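Local coordinates for conserved hypothetical protein (PDB 2FNA), which probably works as an archaeal AAA+ ATPase, binding ADP and magnesium in a P-loop NTPase domain that is followed by a probable winged helix-turn-helix domain, at residues E67-N70 and K75-L78; E148-R153 and Y184-V189; E279-G284 and K290-I295. One frame throughout, in Å; residues are numbered along the deposited sequence. Where two conformers were deposited one is given.

Interaction 1: E67-N70 and K75-L78; sequences EERN and KDFL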
loop_
_atom_site.group_PDB
_atom_site.type_symbol
_atom_site.label_atom_id
_atom_site.label_comp_id
_atom_site.label_asym_id
_atom_site.label_seq_id
_atom_site.Cartn_x
_atom_site.Cartn_y
_atom_site.Cartn_z
ATOM N N GLU A 67 7.310 7.865 0.096
ATOM C CA GLU A 67 7.347 7.240 -1.227
ATOM C C GLU A 67 8.211 7.999 -2.232
ATOM O O GLU A 67 8.781 7.384 -3.136
ATOM C CB GLU A 67 5.936 7.003 -1.791
ATOM C CG GLU A 67 5.217 8.282 -2.214
ATOM C CD GLU A 67 3.702 8.081 -2.409
ATOM O OE1 GLU A 67 3.287 6.950 -2.773
ATOM O OE2 GLU A 67 2.956 9.082 -2.205
ATOM N N GLU A 68 8.327 9.314 -2.059
ATOM C CA GLU A 68 9.143 10.152 -2.973
ATOM C C GLU A 68 10.632 10.187 -2.650
ATOM O O GLU A 68 11.411 10.737 -3.422
ATOM C CB GLU A 68 8.600 11.575 -3.009
ATOM C CG GLU A 68 7.201 11.653 -3.574
ATOM C CD GLU A 68 6.610 13.056 -3.526
ATOM O OE1 GLU A 68 7.356 14.016 -3.234
ATOM O OE2 GLU A 68 5.394 13.193 -3.776
ATOM N N ARG A 69 11.030 9.565 -1.541
ATOM C CA ARG A 69 12.438 9.448 -1.157
ATOM C C ARG A 69 13.031 8.111 -1.521
ATOM O O ARG A 69 12.325 7.115 -1.621
ATOM C CB ARG A 69 12.586 9.586 0.347
ATOM C CG ARG A 69 12.037 10.856 0.923
ATOM C CD ARG A 69 12.196 10.830 2.416
ATOM N NE ARG A 69 11.289 11.789 3.035
ATOM C CZ ARG A 69 11.327 12.142 4.312
ATOM N NH1 ARG A 69 12.240 11.625 5.114
ATOM N NH2 ARG A 69 10.447 13.017 4.785
ATOM N N ASN A 70 14.348 8.094 -1.659
ATOM C CA ASN A 70 15.103 6.875 -1.936
ATOM C C ASN A 70 15.700 6.270 -0.663
ATOM O O ASN A 70 16.190 5.128 -0.662
ATOM C CB ASN A 70 16.255 7.212 -2.898
ATOM C CG ASN A 70 16.750 6.000 -3.669
ATOM O OD1 ASN A 70 15.972 5.127 -4.046
ATOM N ND2 ASN A 70 18.060 5.951 -3.913
ATOM N N LYS A 75 16.468 8.963 12.090
ATOM C CA LYS A 75 15.933 10.183 12.692
ATOM C C LYS A 75 14.527 10.438 12.190
ATOM O O LYS A 75 13.634 10.693 12.991
ATOM C CB LYS A 75 16.882 11.353 12.360
ATOM C CG LYS A 75 16.673 12.670 13.109
ATOM N N ASP A 76 14.308 10.318 10.877
ATOM C CA ASP A 76 13.001 10.601 10.295
ATOM C C ASP A 76 11.977 9.518 10.620
ATOM O O ASP A 76 10.778 9.814 10.712
ATOM C CB ASP A 76 13.077 10.807 8.779
ATOM C CG ASP A 76 13.738 12.118 8.394
ATOM O OD1 ASP A 76 13.954 12.991 9.264
ATOM O OD2 ASP A 76 14.050 12.274 7.207
ATOM N N PHE A 77 12.446 8.281 10.788
ATOM C CA PHE A 77 11.588 7.197 11.253
ATOM C C PHE A 77 11.146 7.416 12.705
ATOM O O PHE A 77 9.966 7.246 13.030
ATOM C CB PHE A 77 12.299 5.870 11.157
ATOM C CG PHE A 77 11.455 4.707 11.594
ATOM C CD1 PHE A 77 10.345 4.327 10.850
ATOM C CD2 PHE A 77 11.778 3.982 12.737
ATOM C CE1 PHE A 77 9.551 3.223 11.240
ATOM C CE2 PHE A 77 10.998 2.884 13.136
ATOM C CZ PHE A 77 9.882 2.506 12.383
ATOM N N LEU A 78 12.088 7.775 13.563
ATOM C CA LEU A 78 11.783 8.042 14.978
ATOM C C LEU A 78 10.802 9.185 15.221
ATOM O O LEU A 78 10.045 9.136 16.193
ATOM C CB LEU A 78 13.052 8.331 15.772
ATOM C CG LEU A 78 13.940 7.142 16.133
ATOM C CD1 LEU A 78 14.896 7.600 17.178
ATOM C CD2 LEU A 78 13.146 5.934 16.629
#

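Interaction 2: E148-R153 and Y184-V189; sequences ELVKLR and YDYLRV. With EDO (1,2-ethanediol), chain I.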
loop_
_atom_site.group_PDB
_atom_site.type_symbol
_atom_site.label_atom_id
_atom_site.label_comp_id
_atom_site.label_asym_id
_atom_site.label_seq_id
_atom_site.Cartn_x
_atom_site.Cartn_y
_atom_site.Cartn_z
ATOM N N GLU A 148 8.115 0.258 2.113
ATOM C CA GLU A 148 8.881 1.495 2.166
ATOM C C GLU A 148 10.094 1.413 3.122
ATOM O O GLU A 148 11.067 2.126 2.961
ATOM C CB GLU A 148 7.962 2.647 2.612
ATOM C CG GLU A 148 6.941 3.082 1.554
ATOM C CD GLU A 148 7.566 3.758 0.327
ATOM O OE1 GLU A 148 8.586 4.476 0.461
ATOM O OE2 GLU A 148 7.025 3.561 -0.782
ATOM N N LEU A 149 9.997 0.569 4.137
ATOM C CA LEU A 149 11.062 0.363 5.135
ATOM C C LEU A 149 12.309 -0.277 4.576
ATOM O O LEU A 149 13.354 -0.301 5.224
ATOM C CB LEU A 149 10.526 -0.492 6.272
ATOM C CG LEU A 149 9.414 0.133 7.118
ATOM C CD1 LEU A 149 8.904 -0.887 8.105
ATOM C CD2 LEU A 149 9.908 1.346 7.869
ATOM N N VAL A 150 12.215 -0.807 3.369
ATOM C CA VAL A 150 13.400 -1.201 2.626
ATOM C C VAL A 150 14.391 -0.032 2.519
ATOM O O VAL A 150 15.622 -0.208 2.545
ATOM C CB VAL A 150 13.029 -1.600 1.176
ATOM C CG1 VAL A 150 14.261 -1.737 0.345
ATOM C CG2 VAL A 150 12.248 -2.900 1.151
ATOM N N LYS A 151 13.825 1.151 2.358
ATOM C CA LYS A 151 14.596 2.407 2.270
ATOM C C LYS A 151 15.193 2.827 3.600
ATOM O O LYS A 151 16.077 3.673 3.644
ATOM C CB LYS A 151 13.680 3.511 1.782
ATOM C CG LYS A 151 13.107 3.308 0.398
ATOM C CD LYS A 151 11.931 4.253 0.190
ATOM C CE LYS A 151 11.353 4.168 -1.220
ATOM N NZ LYS A 151 10.321 5.238 -1.412
ATOM N N LEU A 152 14.707 2.255 4.695
ATOM C CA LEU A 152 15.269 2.529 6.013
ATOM C C LEU A 152 16.529 1.638 6.277
ATOM O O LEU A 152 16.533 0.734 7.131
ATOM C CB LEU A 152 14.189 2.326 7.070
ATOM C CG LEU A 152 14.503 2.659 8.535
ATOM C CD1 LEU A 152 14.570 4.136 8.784
ATOM C CD2 LEU A 152 13.449 2.060 9.428
ATOM N N ARG A 153 17.599 1.955 5.555
ATOM C CA ARG A 153 18.742 1.070 5.369
ATOM C C ARG A 153 19.584 0.912 6.596
ATOM O O ARG A 153 20.294 -0.086 6.730
ATOM C CB ARG A 153 19.667 1.594 4.284
ATOM C CG ARG A 153 19.048 1.906 2.956
ATOM C CD ARG A 153 19.056 0.728 2.024
ATOM N NE ARG A 153 18.348 1.061 0.793
ATOM C CZ ARG A 153 17.838 0.166 -0.053
ATOM N NH1 ARG A 153 17.917 -1.140 0.186
ATOM N NH2 ARG A 153 17.222 0.589 -1.143
ATOM N N TYR A 184 7.211 -8.831 0.324
ATOM C CA TYR A 184 7.793 -10.135 0.660
ATOM C C TYR A 184 9.332 -10.106 0.778
ATOM O O TYR A 184 9.900 -10.717 1.688
ATOM C CB TYR A 184 7.288 -11.219 -0.311
ATOM C CG TYR A 184 5.874 -11.692 0.013
ATOM C CD1 TYR A 184 4.750 -10.997 -0.426
ATOM C CD2 TYR A 184 5.665 -12.846 0.762
ATOM C CE1 TYR A 184 3.451 -11.442 -0.115
ATOM C CE2 TYR A 184 4.390 -13.284 1.070
ATOM C CZ TYR A 184 3.289 -12.576 0.633
ATOM O OH TYR A 184 2.032 -13.070 0.918
ATOM N N ASP A 185 10.001 -9.420 -0.152
ATOM C CA ASP A 185 11.438 -9.229 -0.116
ATOM C C ASP A 185 11.846 -8.507 1.166
ATOM O O ASP A 185 12.828 -8.877 1.809
ATOM C CB ASP A 185 11.906 -8.384 -1.295
ATOM C CG ASP A 185 11.840 -9.133 -2.583
ATOM O OD1 ASP A 185 11.434 -10.300 -2.541
ATOM O OD2 ASP A 185 12.176 -8.554 -3.635
ATOM N N TYR A 186 11.093 -7.482 1.532
ATOM C CA TYR A 186 11.379 -6.744 2.784
ATOM C C TYR A 186 11.420 -7.656 4.041
ATOM O O TYR A 186 12.286 -7.513 4.903
ATOM C CB TYR A 186 10.386 -5.607 2.995
ATOM C CG TYR A 186 10.571 -5.015 4.373
ATOM C CD1 TYR A 186 11.723 -4.301 4.686
ATOM C CD2 TYR A 186 9.683 -5.283 5.377
ATOM C CE1 TYR A 186 11.943 -3.806 5.969
ATOM C CE2 TYR A 186 9.884 -4.797 6.640
ATOM C CZ TYR A 186 11.035 -4.075 6.935
ATOM O OH TYR A 186 11.201 -3.580 8.229
ATOM N N LEU A 187 10.473 -8.574 4.109
ATOM C CA LEU A 187 10.276 -9.487 5.228
ATOM C C LEU A 187 11.177 -10.740 5.093
ATOM O O LEU A 187 11.212 -11.576 6.008
ATOM C CB LEU A 187 8.781 -9.874 5.311
ATOM C CG LEU A 187 7.744 -8.772 5.603
ATOM C CD1 LEU A 187 6.313 -9.228 5.349
ATOM C CD2 LEU A 187 7.855 -8.241 7.022
ATOM N N ARG A 188 11.908 -10.804 3.964
ATOM C CA ARG A 188 12.928 -11.810 3.688
ATOM C C ARG A 188 12.360 -13.228 3.797
ATOM O O ARG A 188 13.016 -14.133 4.274
ATOM C CB ARG A 188 14.163 -11.607 4.590
ATOM C CG ARG A 188 14.616 -10.143 4.661
ATOM C CD ARG A 188 16.028 -9.937 5.188
ATOM N NE ARG A 188 16.434 -8.523 5.143
ATOM C CZ ARG A 188 17.665 -8.075 5.426
ATOM N NH1 ARG A 188 18.649 -8.909 5.753
ATOM N NH2 ARG A 188 17.932 -6.775 5.357
ATOM N N VAL A 189 11.133 -13.397 3.324
ATOM C CA VAL A 189 10.426 -14.679 3.320
ATOM C C VAL A 189 11.171 -15.778 2.598
ATOM O O VAL A 189 10.950 -16.974 2.872
ATOM C CB VAL A 189 8.981 -14.474 2.730
ATOM C CG1 VAL A 189 8.233 -15.778 2.573
ATOM C CG2 VAL A 189 8.203 -13.579 3.646
HETATM C C1 EDO I . 17.762 -10.458 8.642
HETATM O O1 EDO I . 17.986 -10.085 10.042
HETATM C C2 EDO I . 18.638 -11.625 8.156
HETATM O O2 EDO I . 18.385 -12.006 6.777
#

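Interaction 3: E279-G284 and K290-I295; sequences ENFLHG and KRYLNI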
loop_
_atom_site.group_PDB
_atom_site.type_symbol
_atom_site.label_atom_id
_atom_site.label_comp_id
_atom_site.label_asym_id
_atom_site.label_seq_id
_atom_site.Cartn_x
_atom_site.Cartn_y
_atom_site.Cartn_z
ATOM N N GLU A 279 7.565 8.248 -11.706
ATOM C CA GLU A 279 8.742 9.061 -11.354
ATOM C C GLU A 279 9.305 8.640 -10.010
ATOM O O GLU A 279 10.511 8.568 -9.870
ATOM C CB GLU A 279 8.417 10.554 -11.318
ATOM C CG GLU A 279 8.211 11.160 -12.679
ATOM C CD GLU A 279 9.413 10.941 -13.561
ATOM O OE1 GLU A 279 10.529 11.309 -13.123
ATOM O OE2 GLU A 279 9.248 10.356 -14.660
ATOM N N ASN A 280 8.444 8.356 -9.034
ATOM C CA ASN A 280 8.892 7.751 -7.778
ATOM C C ASN A 280 9.624 6.425 -7.995
ATOM O O ASN A 280 10.668 6.187 -7.386
ATOM C CB ASN A 280 7.751 7.492 -6.812
ATOM C CG ASN A 280 7.096 8.740 -6.329
ATOM O OD1 ASN A 280 7.651 9.818 -6.430
ATOM N ND2 ASN A 280 5.913 8.595 -5.773
ATOM N N PHE A 281 9.074 5.569 -8.852
ATOM C CA PHE A 281 9.765 4.348 -9.249
ATOM C C PHE A 281 11.135 4.601 -9.870
ATOM O O PHE A 281 12.058 3.854 -9.617
ATOM C CB PHE A 281 8.903 3.506 -10.207
ATOM C CG PHE A 281 9.617 2.283 -10.756
ATOM C CD1 PHE A 281 9.706 1.113 -10.008
ATOM C CD2 PHE A 281 10.225 2.319 -12.007
ATOM C CE1 PHE A 281 10.386 -0.006 -10.508
ATOM C CE2 PHE A 281 10.897 1.225 -12.497
ATOM C CZ PHE A 281 10.983 0.058 -11.762
ATOM N N LEU A 282 11.264 5.634 -10.690
ATOM C CA LEU A 282 12.504 5.879 -11.439
ATOM C C LEU A 282 13.577 6.608 -10.606
ATOM O O LEU A 282 14.708 6.802 -11.064
ATOM C CB LEU A 282 12.213 6.706 -12.703
ATOM C CG LEU A 282 11.369 6.055 -13.793
ATOM C CD1 LEU A 282 11.024 7.066 -14.862
ATOM C CD2 LEU A 282 12.067 4.841 -14.376
ATOM N N HIS A 283 13.186 7.037 -9.413
ATOM C CA HIS A 283 14.069 7.662 -8.459
ATOM C C HIS A 283 15.101 6.614 -8.061
ATOM O O HIS A 283 14.748 5.502 -7.640
ATOM C CB HIS A 283 13.262 8.133 -7.247
ATOM C CG HIS A 283 14.007 9.053 -6.329
ATOM N ND1 HIS A 283 13.523 9.416 -5.091
ATOM C CD2 HIS A 283 15.194 9.689 -6.470
ATOM C CE1 HIS A 283 14.373 10.251 -4.516
ATOM N NE2 HIS A 283 15.401 10.421 -5.324
ATOM N N GLY A 284 16.372 6.956 -8.243
ATOM C CA GLY A 284 17.467 6.009 -8.021
ATOM C C GLY A 284 17.784 5.068 -9.185
ATOM O O GLY A 284 18.684 4.236 -9.069
ATOM N N LYS A 290 15.234 6.104 -19.437
ATOM C CA LYS A 290 14.703 6.023 -20.805
ATOM C C LYS A 290 14.292 4.596 -21.187
ATOM O O LYS A 290 13.299 4.393 -21.877
ATOM C CB LYS A 290 15.719 6.586 -21.816
ATOM C CG LYS A 290 15.877 8.102 -21.720
ATOM C CD LYS A 290 16.871 8.654 -22.751
ATOM N N ARG A 291 15.047 3.619 -20.710
ATOM C CA ARG A 291 14.755 2.225 -20.979
ATOM C C ARG A 291 13.446 1.793 -20.333
ATOM O O ARG A 291 12.626 1.145 -20.966
ATOM C CB ARG A 291 15.892 1.352 -20.467
ATOM C CG ARG A 291 17.248 1.736 -21.060
ATOM C CD ARG A 291 18.305 0.692 -20.818
ATOM N NE ARG A 291 19.447 0.900 -21.710
ATOM C CZ ARG A 291 20.435 0.027 -21.882
ATOM N NH1 ARG A 291 20.450 -1.123 -21.224
ATOM N NH2 ARG A 291 21.419 0.311 -22.718
ATOM N N TYR A 292 13.260 2.137 -19.063
ATOM C CA TYR A 292 11.990 1.855 -18.380
ATOM C C TYR A 292 10.780 2.497 -19.098
ATOM O O TYR A 292 9.771 1.833 -19.316
ATOM C CB TYR A 292 12.057 2.280 -16.904
ATOM C CG TYR A 292 12.789 1.292 -16.013
ATOM C CD1 TYR A 292 12.283 0.006 -15.810
ATOM C CD2 TYR A 292 13.970 1.638 -15.351
ATOM C CE1 TYR A 292 12.928 -0.911 -14.996
ATOM C CE2 TYR A 292 14.634 0.707 -14.515
ATOM C CZ TYR A 292 14.107 -0.562 -14.348
ATOM O OH TYR A 292 14.723 -1.496 -13.532
ATOM N N LEU A 293 10.881 3.776 -19.468
ATOM C CA LEU A 293 9.820 4.442 -20.237
ATOM C C LEU A 293 9.511 3.656 -21.513
ATOM O O LEU A 293 8.346 3.486 -21.889
ATOM C CB LEU A 293 10.202 5.890 -20.601
ATOM C CG LEU A 293 10.004 6.919 -19.484
ATOM C CD1 LEU A 293 10.874 8.146 -19.700
ATOM C CD2 LEU A 293 8.515 7.305 -19.349
ATOM N N ASN A 294 10.562 3.185 -22.172
ATOM C CA ASN A 294 10.418 2.434 -23.406
ATOM C C ASN A 294 9.681 1.115 -23.171
ATOM O O ASN A 294 8.778 0.757 -23.925
ATOM C CB ASN A 294 11.789 2.164 -24.008
ATOM C CG ASN A 294 11.708 1.639 -25.413
ATOM O OD1 ASN A 294 11.298 0.495 -25.641
ATOM N ND2 ASN A 294 12.108 2.468 -26.372
ATOM N N ILE A 295 10.083 0.391 -22.133
ATOM C CA ILE A 295 9.449 -0.885 -21.771
ATOM C C ILE A 295 7.953 -0.722 -21.521
ATOM O O ILE A 295 7.160 -1.563 -21.951
ATOM C CB ILE A 295 10.098 -1.506 -20.516
ATOM C CG1 ILE A 295 11.483 -2.099 -20.863
ATOM C CG2 ILE A 295 9.168 -2.564 -19.891
ATOM C CD1 ILE A 295 12.311 -2.529 -19.668
#

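Interaction 1: E67-N70 and K75-L78
R69 and D76 bridge the loop that runs from strand 58-62, at one border of the parallel sheet of this P-loop NTPase domain, into helix 74-91. The contact is essentially ionic: R69 NH1 stands 2.8 Å from D76 OD2 in a salt bridge. An arginine suits the position because the backbones are far apart, with the CA atoms of R69 and D76 separated by 11.5 Å, and its chain, extended from CG to NE, covers most of that gap. CG of R69 lies anti to the carbonyl carbon (chi1 -57°), which sends the chain out toward the first turn of the helix. An aspartate fits there for two reasons: its short arm keeps the charge close to the helix, and a carboxylate near a helix N-terminus is probably favoured by the helix dipole.

The hydrogen-bond component is poorer than the distance suggests. OD2 sits at the edge of the guanidinium, near its plane, but the N-H...O angle is just 125° and the bond is weak; guanidinium and carboxylate planes are turned 77° apart. The pair therefore meets through one nitrogen and one oxygen rather than as a two-pronged clasp.

Backbone and neighbouring polar groups set the two ends. The carbonyl of R69 accepts a hydrogen bond from K151, while the D76 amide donates to the S73 hydroxyl. Little else touches: D76 CB lies 3.8 Å from R69 NH1, and D76 OD1 is 4.7 Å from that nitrogen.

Interaction 2: E148-R153 and Y184-V189
The Y186 ring is met obliquely by L149 and V150, along the side that carries CD1 and CE1. L149 CB comes to 3.6 Å from CE1, and the amide N of V150 lies 3.8 Å from CD1. Two guanidinium groups near the contact have partners of their own: one face of R153 has the V150 carbonyl O above it, offset toward the rim, while R188 NH1, at the edge of its guanidinium, gives a weak hydrogen bond (3.3 Å) to O2 of an ethanediol probably left from crystallisation.

A chi1 of 171°, CG opposite the backbone N, carries the Y186 ring across the 3-10 turn 148-150, where the CA atoms of Y186 and V150 are 5.9 Å apart. Leucine suits the far end because its branch crosses the ring obliquely, with CD1 of L149 3.5 Å from Y186 OH. Valine suits the near end, its CG2 filling the space beside Y186 CB at 3.8 Å. The turn itself is braced by K151, which forms a salt bridge, its NZ 2.7 Å from E148 OE1 on the syn lone pair.

Y186 belongs to the last turn of helix 180-186, which closes in a Schellman motif at R188. L187 and Y184 touch strand 32-37, while L149 and L152 rest against F77 of helix 74-91; the 148-153 turn is thus wedged between two helices.

Interaction 3: E279-G284 and K290-I295
Y292 packs against F281 and L282 where helix 259-282 ends beside helix 289-299, which lies in the probable winged helix-turn-helix region, so the contact ties these two consecutive helices together. The side chain can be followed outward. CG lies anti to the carbonyl carbon (chi1 -79°), which sets the ring facing the other helix. CB starts against a methyl, 3.6 Å from L282 CD2, and the same methyl stays near CG and is 3.9 Å from Y292 CD2. At CD1 the partner changes: F281 CE2 approaches to 3.8 Å. CE1 has both CE2 and CZ of F281 at 3.9 Å, and Y292 CZ is still 4.1 Å from F281 CZ. The contact thins out toward the hydroxyl.

The two rings form a T-shaped pair, with centroids 5.1 Å apart and planes at 89°. F281 offers its edge, and its CE2 stands over the centre of one Y292 face, a placement in which the C-H of one ring points into the pi cloud of the other. A phenylalanine suits this spot because its flat, apolar edge can enter between helices, and F281 meets W337 and H335 edge-to-face as well. Leucine is apt next to it, since its CD2 methyl fits the corner between Y292 CB and the CD2 side of the ring.

Replacing Y292 by an alanine would probably leave the F281 edge without the face it packs on and open a gap beside L282 CD2.

Around the contact, Y328 also meets Y292 edge-to-face, and R289 forms a salt bridge with E279. At the centre of the aromatic pair, F281 CE2 stands 3.7 Å above the plane of the Y292 ring.

In the fold
Interaction 3 is the buried contact of the three, built wholly from apolar and aromatic side chains between two helices; interaction 2 is partly buried and mixes a tyrosine ring with aliphatic groups; interaction 1, at the surface, rests on a single salt bridge. The first two belong to the ATPase domain and touch each other directly: K151 of interaction 2 bonds weakly to the carbonyl oxygen of E67, while F77 lies against L152. Interaction 3 is linked to interaction 1 by N280 and H283, which pack on E67, E68 and N70, but does not touch interaction 2. The loop 67-70 thus stands between the other two.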